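Uncharacterized protein (Bdellovibrio bacteriovorus, PDB 3TM8) is an iron-binding HD-GYP family protein that probably belongs to the phosphodiesterases acting on the bacterial second messenger cyclic di-GMP. Local coordinates at residues Y42-I45 and N46-M49; D104-T107 and R108-I112; P127-V130 and E131-N134; D164-I167 and S168-G171; A302-L305 and M306-V310. All blocks are in the same frame, centred on the assembly; numbering follows the deposited sequence.

Contact 1. Residues Y42-I45 and N46-M49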
loop_
_atom_site.group_PDB
_atom_site.type_symbol
_atom_site.label_atom_id
_atom_site.label_comp_id
_atom_site.label_asym_id
_atom_site.label_seq_id
_atom_site.Cartn_x
_atom_site.Cartn_y
_atom_site.Cartn_z
ATOM N N TYR A 42 -19.227 -11.547 7.906
ATOM C CA TYR A 42 -20.262 -11.607 6.893
ATOM C C TYR A 42 -19.847 -10.833 5.653
ATOM O O TYR A 42 -19.169 -9.806 5.746
ATOM C CB TYR A 42 -21.553 -11.000 7.450
ATOM C CG TYR A 42 -22.067 -11.713 8.685
ATOM C CD1 TYR A 42 -23.112 -12.625 8.598
ATOM C CD2 TYR A 42 -21.491 -11.491 9.933
ATOM C CE1 TYR A 42 -23.574 -13.287 9.722
ATOM C CE2 TYR A 42 -21.940 -12.152 11.062
ATOM C CZ TYR A 42 -22.981 -13.046 10.955
ATOM O OH TYR A 42 -23.419 -13.691 12.087
ATOM N N VAL A 43 -20.247 -11.344 4.491
ATOM C CA VAL A 43 -20.070 -10.655 3.222
ATOM C C VAL A 43 -21.434 -10.113 2.799
ATOM O O VAL A 43 -22.447 -10.813 2.888
ATOM C CB VAL A 43 -19.533 -11.620 2.131
ATOM C CG1 VAL A 43 -19.504 -10.937 0.768
ATOM C CG2 VAL A 43 -18.146 -12.136 2.500
ATOM N N LYS A 44 -21.465 -8.868 2.344
ATOM C CA LYS A 44 -22.717 -8.272 1.901
ATOM C C LYS A 44 -23.017 -8.680 0.463
ATOM O O LYS A 44 -22.233 -8.405 -0.437
ATOM C CB LYS A 44 -22.642 -6.748 2.024
ATOM C CG LYS A 44 -23.960 -6.039 1.742
ATOM C CD LYS A 44 -23.857 -4.545 2.051
ATOM C CE LYS A 44 -22.979 -3.818 1.045
ATOM N NZ LYS A 44 -23.656 -3.647 -0.277
ATOM N N ILE A 45 -24.142 -9.360 0.260
ATOM C CA ILE A 45 -24.580 -9.719 -1.082
ATOM C C ILE A 45 -26.023 -9.279 -1.254
ATOM O O ILE A 45 -26.880 -9.616 -0.442
ATOM C CB ILE A 45 -24.467 -11.229 -1.331
ATOM C CG1 ILE A 45 -23.012 -11.670 -1.176
ATOM C CG2 ILE A 45 -24.996 -11.577 -2.716
ATOM C CD1 ILE A 45 -22.766 -13.078 -1.607
ATOM N N ASN A 46 -26.284 -8.508 -2.305
ATOM C CA ASN A 46 -27.611 -7.941 -2.510
ATOM C C ASN A 46 -28.131 -7.272 -1.235
ATOM O O ASN A 46 -29.299 -7.419 -0.866
ATOM C CB ASN A 46 -28.585 -9.007 -3.013
ATOM C CG ASN A 46 -28.118 -9.648 -4.299
ATOM O OD1 ASN A 46 -27.352 -9.051 -5.055
ATOM N ND2 ASN A 46 -28.575 -10.864 -4.558
ATOM N N ASP A 47 -27.234 -6.546 -0.572
ATOM C CA ASP A 47 -27.522 -5.803 0.660
ATOM C C ASP A 47 -27.989 -6.638 1.862
ATOM O O ASP A 47 -28.605 -6.105 2.784
ATOM C CB ASP A 47 -28.478 -4.634 0.393
ATOM C CG ASP A 47 -27.798 -3.477 -0.328
ATOM O OD1 ASP A 47 -26.555 -3.354 -0.248
ATOM O OD2 ASP A 47 -28.506 -2.681 -0.974
ATOM N N LYS A 48 -27.676 -7.931 1.856
ATOM C CA LYS A 48 -27.911 -8.789 3.012
ATOM C C LYS A 48 -26.575 -9.273 3.540
ATOM O O LYS A 48 -25.644 -9.476 2.759
ATOM C CB LYS A 48 -28.762 -9.997 2.608
ATOM C CG LYS A 48 -30.112 -9.642 1.999
ATOM C CD LYS A 48 -30.930 -10.887 1.708
ATOM C CE LYS A 48 -32.322 -10.512 1.226
ATOM N NZ LYS A 48 -33.135 -11.705 0.892
ATOM N N MET A 49 -26.498 -9.490 4.852
ATOM C CA MET A 49 -25.261 -9.936 5.485
ATOM C C MET A 49 -25.207 -11.452 5.490
ATOM O O MET A 49 -25.960 -12.109 6.206
ATOM C CB MET A 49 -25.164 -9.401 6.915
ATOM C CG MET A 49 -25.176 -7.897 6.977
ATOM S SD MET A 49 -23.761 -7.199 6.099
ATOM C CE MET A 49 -23.982 -5.449 6.418
HETATM O O HOH W 1 -24.763 -5.792 -1.810
#
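Lys44 NZ and Asp47 OD1 form a salt bridge 2.9 Å long, the ammonium meeting the oxygen nearly along its C-O axis. The two side chains run side by side in the same direction, and the lysine chain bends at chi3 (71°) and chi4 (74°), which turns NZ aside toward the carboxylate. Lys44 CG passes 3.7 Å from Asp47 CA. A water accepts from both Lys44 NZ and Asp47 N, so a turn amide and the ammonium share one bridging oxygen. All this sits on a beta hairpin with a two-residue loop: strands 41-45 and 48-53 are joined by a type I' turn in which Asn46 and Asp47 take left-handed backbone angles, a conformation that asparagine and aspartate tolerate better than most residues with a side chain. Ile45 and Lys48 close the turn as a hydrogen-bonded pair, Ile45 N giving to Lys48 O at 2.9 Å and Lys48 N to Ile45 O at 3.0 Å. One step back, Lys44 and Met49 form the non-hydrogen-bonded pair; Met49 also lays its CB 4.0 Å from Tyr42 CB. Tyr42 is held by Asn40, which bonds its hydroxyl, and by the ring of Tyr23, packed edge-to-face.

Contact 2. Residues D104-T107 and R108-I112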
loop_
_atom_site.group_PDB
_atom_site.type_symbol
_atom_site.label_atom_id
_atom_site.label_comp_id
_atom_site.label_asym_id
_atom_site.label_seq_id
_atom_site.Cartn_x
_atom_site.Cartn_y
_atom_site.Cartn_z
ATOM N N ASP A 104 6.891 -17.536 12.073
ATOM C CA ASP A 104 7.175 -17.582 10.642
ATOM C C ASP A 104 7.079 -16.192 10.034
ATOM O O ASP A 104 6.079 -15.489 10.221
ATOM C CB ASP A 104 6.202 -18.534 9.941
ATOM C CG ASP A 104 6.013 -18.210 8.468
ATOM O OD1 ASP A 104 4.853 -18.003 8.062
ATOM O OD2 ASP A 104 7.012 -18.177 7.712
ATOM N N ILE A 105 8.115 -15.800 9.301
ATOM C CA ILE A 105 8.175 -14.458 8.733
ATOM C C ILE A 105 7.018 -14.188 7.768
ATOM O O ILE A 105 6.527 -13.069 7.691
ATOM C CB ILE A 105 9.555 -14.178 8.063
ATOM C CG1 ILE A 105 9.707 -12.689 7.726
ATOM C CG2 ILE A 105 9.750 -15.056 6.826
ATOM C CD1 ILE A 105 9.719 -11.771 8.935
ATOM N N GLN A 106 6.566 -15.209 7.050
ATOM C CA GLN A 106 5.455 -14.990 6.126
ATOM C C GLN A 106 4.180 -14.615 6.871
ATOM O O GLN A 106 3.413 -13.758 6.419
ATOM C CB GLN A 106 5.191 -16.197 5.218
ATOM C CG GLN A 106 4.170 -15.889 4.120
ATOM C CD GLN A 106 4.691 -14.834 3.165
ATOM O OE1 GLN A 106 5.707 -15.042 2.507
ATOM N NE2 GLN A 106 4.030 -13.679 3.122
ATOM N N THR A 107 3.952 -15.252 8.014
ATOM C CA THR A 107 2.775 -14.943 8.802
ATOM C C THR A 107 2.870 -13.541 9.392
ATOM O O THR A 107 1.899 -12.790 9.390
ATOM C CB THR A 107 2.534 -16.008 9.885
ATOM O OG1 THR A 107 2.384 -17.279 9.244
ATOM C CG2 THR A 107 1.278 -15.701 10.675
ATOM N N ARG A 108 4.051 -13.179 9.883
ATOM C CA ARG A 108 4.265 -11.823 10.379
ATOM C C ARG A 108 4.018 -10.797 9.268
ATOM O O ARG A 108 3.336 -9.792 9.482
ATOM C CB ARG A 108 5.683 -11.671 10.925
ATOM C CG ARG A 108 5.997 -12.610 12.088
ATOM C CD ARG A 108 7.403 -12.389 12.630
ATOM N NE ARG A 108 7.563 -11.008 13.054
ATOM C CZ ARG A 108 8.729 -10.379 13.157
ATOM N NH1 ARG A 108 9.862 -11.014 12.891
ATOM N NH2 ARG A 108 8.753 -9.105 13.529
ATOM N N ALA A 109 4.566 -11.060 8.082
ATOM C CA ALA A 109 4.389 -10.180 6.932
ATOM C C ALA A 109 2.928 -10.105 6.499
ATOM O O ALA A 109 2.442 -9.028 6.170
ATOM C CB ALA A 109 5.263 -10.628 5.786
ATOM N N ASP A 110 2.227 -11.238 6.497
ATOM C CA ASP A 110 0.795 -11.241 6.157
ATOM C C ASP A 110 0.049 -10.261 7.059
ATOM O O ASP A 110 -0.749 -9.445 6.599
ATOM C CB ASP A 110 0.171 -12.626 6.341
ATOM C CG ASP A 110 0.512 -13.607 5.225
ATOM O OD1 ASP A 110 1.190 -13.229 4.242
ATOM O OD2 ASP A 110 0.072 -14.777 5.336
ATOM N N ILE A 111 0.302 -10.349 8.359
ATOM C CA ILE A 111 -0.385 -9.480 9.296
ATOM C C ILE A 111 0.011 -8.021 9.095
ATOM O O ILE A 111 -0.838 -7.141 9.018
ATOM C CB ILE A 111 -0.126 -9.910 10.754
ATOM C CG1 ILE A 111 -0.763 -11.281 11.023
ATOM C CG2 ILE A 111 -0.647 -8.854 11.719
ATOM C CD1 ILE A 111 -0.256 -11.945 12.285
ATOM N N ILE A 112 1.311 -7.762 9.011
ATOM C CA ILE A 112 1.776 -6.381 8.953
ATOM C C ILE A 112 1.398 -5.700 7.623
ATOM O O ILE A 112 0.956 -4.549 7.620
ATOM C CB ILE A 112 3.281 -6.297 9.228
ATOM C CG1 ILE A 112 3.536 -6.664 10.695
ATOM C CG2 ILE A 112 3.806 -4.907 8.922
ATOM C CD1 ILE A 112 4.969 -7.000 10.994
HETATM O O HOH W 2 0.754 -17.083 6.681
#
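Arg108 N, Ala109 N, Asp110 N and Ile111 N each reach back four residues, to the carbonyls of Asp104, Ile105, Gln106 and Thr107, and so set the first turns of helix 105-125. Asp104 is the N-cap, its carboxylate split between two amides of the first turn, which have no preceding helical turn to bond: OD1 takes Thr107 N at 2.9 Å and OD2 takes Gln106 N at 3.1 Å, both from above the carboxylate plane. OD1 also accepts from Thr107 OG1 at 2.8 Å, through its anti lone pair. That hydroxyl lies beside its backbone N (chi1 -59°), facing the cap, and a water donates to it and to Asp110 OD2. One turn on, Gln106 NE2 gives to Asp110 OD1 at 3.1 Å; the oxygen lies in the amide plane but is approached from above its carboxylate plane, the two planes being 43° apart. The amide is fixed from outside by Ala156 O on NE2 and Asn159 on OE1. Ile105 CD1 comes 4.0 Å from Arg108 NH1; NE of that arginine bonds Ala96 O and NH2 pairs with Asp99. Aspartate suits the place, its charge probably interacting favourably with the helix dipole: a classic aspartate N-cap.

Contact 3. Residues P127-V130 and E131-N134; sequences PENV and ESYN
Helix 130-149 begins here with an asparagine N-cap, straight after the loop that follows helix 105-125. Asn129 is the cap residue: its OD1 accepts from Ser132 N at 2.9 Å, three positions on, with the donor nitrogen 42° out of the carbonyl plane. The side chain can do this because CG stands opposite the backbone N (chi1 -169°), which swings the amide group forward over the first turn. OD1 lies also 3.1 Å from Glu131 N. The main chain of the same residue joins in, Asn129 O taking Tyr133 N at 3.1 Å, and Val130 O repeats the pattern with Asn134 N at 2.9 Å.

Along one side of the helix Val130 and Asn134 lie side by side, pointing the same way, and Val130 CG1 rests 3.5 Å from Asn134 ND2. Ser132 brings its hydroxyl close to the capping amide, but its OG is hydrogen-bonded to Glu122 of helix 105-125, a link between the two consecutive helices. Tyr133, the buried residue here, leads its ring away from the cap to meet His245 edge-to-face, while its hydroxyl bonds Asp247.

Asparagine suits the position because it is short and carries a strong neutral acceptor. The cap therefore satisfies an amide left without a helical carbonyl and adds no formal charge, though the partial negative charge on OD1 would still be expected to interact favourably with the helix dipole.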
loop_
_atom_site.group_PDB
_atom_site.type_symbol
_atom_site.label_atom_id
_atom_site.label_comp_id
_atom_site.label_asym_id
_atom_site.label_seq_id
_atom_site.Cartn_x
_atom_site.Cartn_y
_atom_site.Cartn_z
ATOM N N PRO A 127 -9.929 11.556 5.878
ATOM C CA PRO A 127 -8.706 12.350 5.722
ATOM C C PRO A 127 -8.574 13.508 6.719
ATOM O O PRO A 127 -7.470 14.007 6.925
ATOM C CB PRO A 127 -8.806 12.865 4.278
ATOM C CG PRO A 127 -10.270 12.811 3.953
ATOM C CD PRO A 127 -10.780 11.600 4.677
ATOM N N GLU A 128 -9.676 13.916 7.337
ATOM C CA GLU A 128 -9.642 15.010 8.301
ATOM C C GLU A 128 -9.257 14.527 9.700
ATOM O O GLU A 128 -9.010 15.337 10.593
ATOM C CB GLU A 128 -11.000 15.714 8.356
ATOM C CG GLU A 128 -11.415 16.362 7.046
ATOM C CD GLU A 128 -10.917 17.786 6.915
ATOM O OE1 GLU A 128 -10.015 18.176 7.688
ATOM O OE2 GLU A 128 -11.437 18.518 6.045
ATOM N N ASN A 129 -9.199 13.212 9.890
ATOM C CA ASN A 129 -9.007 12.644 11.221
ATOM C C ASN A 129 -7.536 12.657 11.635
ATOM O O ASN A 129 -6.722 11.888 11.124
ATOM C CB ASN A 129 -9.589 11.224 11.268
ATOM C CG ASN A 129 -9.681 10.663 12.677
ATOM O OD1 ASN A 129 -8.706 10.655 13.422
ATOM N ND2 ASN A 129 -10.859 10.158 13.035
ATOM N N VAL A 130 -7.202 13.546 12.562
ATOM C CA VAL A 130 -5.812 13.718 12.963
ATOM C C VAL A 130 -5.243 12.440 13.594
ATOM O O VAL A 130 -4.127 12.020 13.287
ATOM C CB VAL A 130 -5.664 14.918 13.919
ATOM C CG1 VAL A 130 -4.235 15.039 14.425
ATOM C CG2 VAL A 130 -6.102 16.194 13.213
ATOM N N GLU A 131 -6.020 11.828 14.477
ATOM C CA GLU A 131 -5.582 10.612 15.145
ATOM C C GLU A 131 -5.296 9.486 14.154
ATOM O O GLU A 131 -4.322 8.759 14.300
ATOM C CB GLU A 131 -6.633 10.159 16.164
ATOM C CG GLU A 131 -6.335 8.819 16.818
ATOM C CD GLU A 131 -7.289 8.490 17.961
ATOM O OE1 GLU A 131 -8.457 8.937 17.928
ATOM O OE2 GLU A 131 -6.861 7.789 18.901
ATOM N N SER A 132 -6.147 9.339 13.145
ATOM C CA SER A 132 -5.958 8.271 12.168
ATOM C C SER A 132 -4.707 8.501 11.329
ATOM O O SER A 132 -3.984 7.557 10.988
ATOM C CB SER A 132 -7.177 8.150 11.256
ATOM O OG SER A 132 -8.307 7.732 11.992
ATOM N N TYR A 133 -4.461 9.759 10.982
ATOM C CA TYR A 133 -3.242 10.102 10.260
ATOM C C TYR A 133 -2.021 9.797 11.127
ATOM O O TYR A 133 -1.069 9.157 10.681
ATOM C CB TYR A 133 -3.254 11.572 9.833
ATOM C CG TYR A 133 -1.969 12.009 9.154
ATOM C CD1 TYR A 133 -1.829 11.919 7.775
ATOM C CD2 TYR A 133 -0.892 12.515 9.888
ATOM C CE1 TYR A 133 -0.662 12.314 7.146
ATOM C CE2 TYR A 133 0.282 12.913 9.260
ATOM C CZ TYR A 133 0.386 12.808 7.888
ATOM O OH TYR A 133 1.544 13.199 7.252
ATOM N N ASN A 134 -2.066 10.223 12.382
ATOM C CA ASN A 134 -0.915 10.025 13.256
ATOM C C ASN A 134 -0.678 8.548 13.555
ATOM O O ASN A 134 0.463 8.114 13.681
ATOM C CB ASN A 134 -1.053 10.822 14.551
ATOM C CG ASN A 134 -0.897 12.311 14.333
ATOM O OD1 ASN A 134 -0.330 12.741 13.329
ATOM N ND2 ASN A 134 -1.384 13.106 15.277
#

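Contact 4. Residues D164-I167 and S168-G171. With FE (Fe (III) ion), chain D.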
loop_
_atom_site.group_PDB
_atom_site.type_symbol
_atom_site.label_atom_id
_atom_site.label_comp_id
_atom_site.label_asym_id
_atom_site.label_seq_id
_atom_site.Cartn_x
_atom_site.Cartn_y
_atom_site.Cartn_z
ATOM N N ASP A 164 -6.498 -8.167 -6.207
ATOM C CA ASP A 164 -7.666 -7.335 -6.483
ATOM C C ASP A 164 -7.268 -5.962 -7.032
ATOM O O ASP A 164 -8.125 -5.130 -7.315
ATOM C CB ASP A 164 -8.517 -7.174 -5.220
ATOM C CG ASP A 164 -9.103 -8.487 -4.734
ATOM O OD1 ASP A 164 -9.560 -9.303 -5.565
ATOM O OD2 ASP A 164 -9.118 -8.694 -3.506
ATOM N N LYS A 165 -5.964 -5.734 -7.170
ATOM C CA LYS A 165 -5.431 -4.517 -7.790
ATOM C C LYS A 165 -5.872 -3.240 -7.073
ATOM O O LYS A 165 -6.221 -2.251 -7.719
ATOM C CB LYS A 165 -5.829 -4.446 -9.268
ATOM C CG LYS A 165 -5.633 -5.740 -10.025
ATOM C CD LYS A 165 -4.166 -6.110 -10.119
ATOM C CE LYS A 165 -4.003 -7.432 -10.872
ATOM N NZ LYS A 165 -2.579 -7.761 -11.138
ATOM N N THR A 166 -5.843 -3.251 -5.744
ATOM C CA THR A 166 -6.310 -2.096 -4.983
ATOM C C THR A 166 -5.198 -1.081 -4.732
ATOM O O THR A 166 -4.006 -1.425 -4.682
ATOM C CB THR A 166 -6.899 -2.501 -3.626
ATOM O OG1 THR A 166 -5.878 -3.111 -2.824
ATOM C CG2 THR A 166 -8.050 -3.477 -3.821
ATOM N N ILE A 167 -5.595 0.175 -4.552
ATOM C CA ILE A 167 -4.628 1.246 -4.363
ATOM C C ILE A 167 -3.992 1.220 -2.973
ATOM O O ILE A 167 -2.872 1.688 -2.795
ATOM C CB ILE A 167 -5.212 2.647 -4.674
ATOM C CG1 ILE A 167 -6.389 2.982 -3.760
ATOM C CG2 ILE A 167 -5.601 2.752 -6.147
ATOM C CD1 ILE A 167 -6.924 4.381 -3.960
ATOM N N SER A 168 -4.694 0.673 -1.984
ATOM C CA SER A 168 -4.110 0.576 -0.657
ATOM C C SER A 168 -3.048 -0.525 -0.605
ATOM O O SER A 168 -1.968 -0.325 -0.054
ATOM C CB SER A 168 -5.177 0.391 0.408
ATOM O OG SER A 168 -5.973 -0.726 0.100
ATOM N N HIS A 169 -3.334 -1.683 -1.194
ATOM C CA HIS A 169 -2.316 -2.733 -1.268
ATOM C C HIS A 169 -1.104 -2.222 -2.077
ATOM O O HIS A 169 0.056 -2.386 -1.685
ATOM C CB HIS A 169 -2.929 -4.000 -1.863
ATOM C CG HIS A 169 -2.020 -5.189 -1.894
ATOM N ND1 HIS A 169 -2.453 -6.450 -1.539
ATOM C CD2 HIS A 169 -0.732 -5.331 -2.280
ATOM C CE1 HIS A 169 -1.466 -7.313 -1.691
ATOM N NE2 HIS A 169 -0.406 -6.658 -2.132
ATOM N N HIS A 170 -1.390 -1.572 -3.199
ATOM C CA HIS A 170 -0.357 -0.998 -4.058
ATOM C C HIS A 170 0.481 0.040 -3.292
ATOM O O HIS A 170 1.704 0.094 -3.436
ATOM C CB HIS A 170 -1.049 -0.434 -5.309
ATOM C CG HIS A 170 -0.246 0.546 -6.111
ATOM N ND1 HIS A 170 0.854 0.195 -6.870
ATOM C CD2 HIS A 170 -0.441 1.869 -6.329
ATOM C CE1 HIS A 170 1.303 1.263 -7.506
ATOM N NE2 HIS A 170 0.539 2.292 -7.195
ATOM N N GLY A 171 -0.157 0.830 -2.427
ATOM C CA GLY A 171 0.582 1.760 -1.589
ATOM C C GLY A 171 1.549 1.036 -0.665
ATOM O O GLY A 171 2.699 1.461 -0.487
HETATM FE FE FE D . 0.641 4.299 -7.907
HETATM O O HOH W 3 1.065 6.110 -8.564
#
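Thr166 and His169 set their side chains across one another at about a right angle, the threonine hydroxyl oxygen OG1 lying 3.2 Å from His169 CB. OG1 stands between its own backbone N and carbonyl carbon (chi1 63°), which turns it forward to cap the helix: His169 N gives it a weak hydrogen bond of 3.3 Å. Threonine fits an N-cap since its hydroxyl is only one bond from CB and is close enough to the backbone to meet an amide of the first turn. From this start the histidines diverge. His169 extends its ring away from the cap, and its NE2 is bonded to Ile160 O; His170 points CB at the loop, 3.2 Å from Thr166 O, while its ring carries on to the metal. Thr166 O also accepts His170 N at 3.0 Å, so the backbone of the metal ligand is tied to the cap residue itself.

Helix 167-185 thereby delivers the first ligand of the HD-domain binuclear iron centre. His170 NE2 binds iron at 2.1 Å, and a water at 2.0 Å from the metal shares its shell with His203, Asp204 and Asn285. A chi1 of 162° carries the imidazole out from the helix toward the ion. The other ring nitrogen, ND1, is bonded to Asp288, a second-shell carboxylate that would fix the ring's rotation and probably make NE2 more electron-rich. Next along the helix, Gly171 N gives to Ile167 O at 2.9 Å. Ser168 and His169 pack against helix 105-125, touching Glu121 and Gln117 respectively.

Contact 5. Residues A302-L305 and M306-V310; sequences AKKL and MIDHV
Lys304 NZ and Asp308 OD2 make a salt bridge of 2.9 Å one helical turn apart, the ammonium using the anti lone pair of the oxygen. Two kinks near the end of the lysine chain bring NZ to the carboxylate; its length and flexibility suit it to this reach. NZ also gives to a water at 2.8 Å that lies in the plane of the His309 ring, 2.8 Å from His309 NE2, so one water connects lysine and histidine. In the backbone Met306 N, Ile307 N and Asp308 N bond the carbonyls of Ala302, Lys303 and Lys304, but the bonds weaken in the last turn: His309 N has a weak bond to Leu305 O, bent to 125°, and a longer weak one to Lys304 O. Beneath the polar layer Leu305 places CD2 over the face of the His309 imidazole, 3.5 Å from its centroid and 14° off the normal, a CH-pi contact. Branched, apolar leucine suits the buried side, packing also on Ala286, Met287 and Leu290 of helix 276-293; the flat imidazole offers it a face and the water a polar edge. This is the C-terminal end of helix 301-308, within the HD domain, where His309 first leaves helical angles.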
loop_
_atom_site.group_PDB
_atom_site.type_symbol
_atom_site.label_atom_id
_atom_site.label_comp_id
_atom_site.label_asym_id
_atom_site.label_seq_id
_atom_site.Cartn_x
_atom_site.Cartn_y
_atom_site.Cartn_z
ATOM N N ALA A 302 12.492 -3.281 -15.544
ATOM C CA ALA A 302 13.548 -2.286 -15.718
ATOM C C ALA A 302 13.746 -1.923 -17.192
ATOM O O ALA A 302 13.809 -0.740 -17.540
ATOM C CB ALA A 302 14.846 -2.771 -15.104
ATOM N N LYS A 303 13.836 -2.938 -18.051
ATOM C CA LYS A 303 13.986 -2.719 -19.488
ATOM C C LYS A 303 12.829 -1.896 -20.034
ATOM O O LYS A 303 13.025 -0.974 -20.832
ATOM C CB LYS A 303 14.074 -4.047 -20.248
ATOM C CG LYS A 303 13.978 -3.873 -21.756
ATOM C CD LYS A 303 13.805 -5.199 -22.479
ATOM C CE LYS A 303 12.403 -5.744 -22.270
ATOM N NZ LYS A 303 12.197 -7.014 -23.000
ATOM N N LYS A 304 11.616 -2.236 -19.610
ATOM C CA LYS A 304 10.436 -1.534 -20.096
ATOM C C LYS A 304 10.462 -0.053 -19.755
ATOM O O LYS A 304 10.148 0.784 -20.600
ATOM C CB LYS A 304 9.155 -2.184 -19.566
ATOM C CG LYS A 304 8.737 -3.428 -20.328
ATOM C CD LYS A 304 7.235 -3.653 -20.223
ATOM C CE LYS A 304 6.442 -2.703 -21.126
ATOM N NZ LYS A 304 6.718 -1.259 -20.861
ATOM N N LEU A 305 10.825 0.275 -18.520
ATOM C CA LEU A 305 10.977 1.676 -18.150
ATOM C C LEU A 305 12.033 2.372 -19.015
ATOM O O LEU A 305 11.852 3.512 -19.431
ATOM C CB LEU A 305 11.343 1.819 -16.674
ATOM C CG LEU A 305 10.217 1.526 -15.687
ATOM C CD1 LEU A 305 10.668 1.868 -14.291
ATOM C CD2 LEU A 305 8.999 2.345 -16.055
ATOM N N MET A 306 13.143 1.695 -19.280
ATOM C CA MET A 306 14.216 2.307 -20.053
ATOM C C MET A 306 13.881 2.492 -21.529
ATOM O O MET A 306 14.321 3.465 -22.145
ATOM C CB MET A 306 15.504 1.506 -19.902
ATOM C CG MET A 306 16.052 1.574 -18.499
ATOM S SD MET A 306 17.467 0.510 -18.272
ATOM C CE MET A 306 18.678 1.304 -19.333
ATOM N N ILE A 307 13.099 1.581 -22.102
ATOM C CA ILE A 307 12.822 1.572 -23.540
ATOM C C ILE A 307 11.448 2.148 -23.902
ATOM O O ILE A 307 11.221 2.573 -25.036
ATOM C CB ILE A 307 12.933 0.137 -24.109
ATOM C CG1 ILE A 307 14.384 -0.343 -24.083
ATOM C CG2 ILE A 307 12.380 0.063 -25.524
ATOM C CD1 ILE A 307 14.578 -1.707 -24.717
ATOM N N ASP A 308 10.529 2.130 -22.938
ATOM C CA ASP A 308 9.180 2.666 -23.135
ATOM C C ASP A 308 8.903 3.887 -22.245
ATOM O O ASP A 308 7.918 4.597 -22.441
ATOM C CB ASP A 308 8.127 1.582 -22.883
ATOM C CG ASP A 308 8.214 0.436 -23.878
ATOM O OD1 ASP A 308 8.576 0.678 -25.052
ATOM O OD2 ASP A 308 7.913 -0.712 -23.485
ATOM N N HIS A 309 9.767 4.124 -21.260
ATOM C CA HIS A 309 9.625 5.282 -20.379
ATOM C C HIS A 309 10.916 6.084 -20.399
ATOM O O HIS A 309 11.421 6.501 -19.354
ATOM C CB HIS A 309 9.315 4.846 -18.945
ATOM C CG HIS A 309 8.030 4.094 -18.803
ATOM N ND1 HIS A 309 6.978 4.556 -18.041
ATOM C CD2 HIS A 309 7.628 2.908 -19.319
ATOM C CE1 HIS A 309 5.984 3.689 -18.096
ATOM N NE2 HIS A 309 6.352 2.681 -18.865
ATOM N N VAL A 310 11.439 6.295 -21.602
ATOM C CA VAL A 310 12.777 6.847 -21.789
ATOM C C VAL A 310 13.014 8.122 -20.989
ATOM O O VAL A 310 12.270 9.097 -21.120
ATOM C CB VAL A 310 13.067 7.132 -23.278
ATOM C CG1 VAL A 310 14.502 7.625 -23.458
ATOM C CG2 VAL A 310 12.816 5.887 -24.120
HETATM O O HOH W 4 4.856 0.655 -19.993
#

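In the fold
From the N terminus, contact 1 closes the tight hairpin of strands 41-45 and 48-53, at the periphery, its centre about 26 Å from that of the chain. Contact 2 then starts helix 105-125, and contact 3 starts the next helix, 130-149, after a short connecting loop; their centres are about 26 Å apart. Contact 4 opens helix 167-185 close to the chain centre and joins helix 105-125, started by contact 2, to the iron site. Contact 5 ends helix 301-308. All five are local and in series, with none nested or crossing. Contacts 4 and 5 share the HD domain range, whereas contacts 3 and 5 lie on opposite sides of the chain centre.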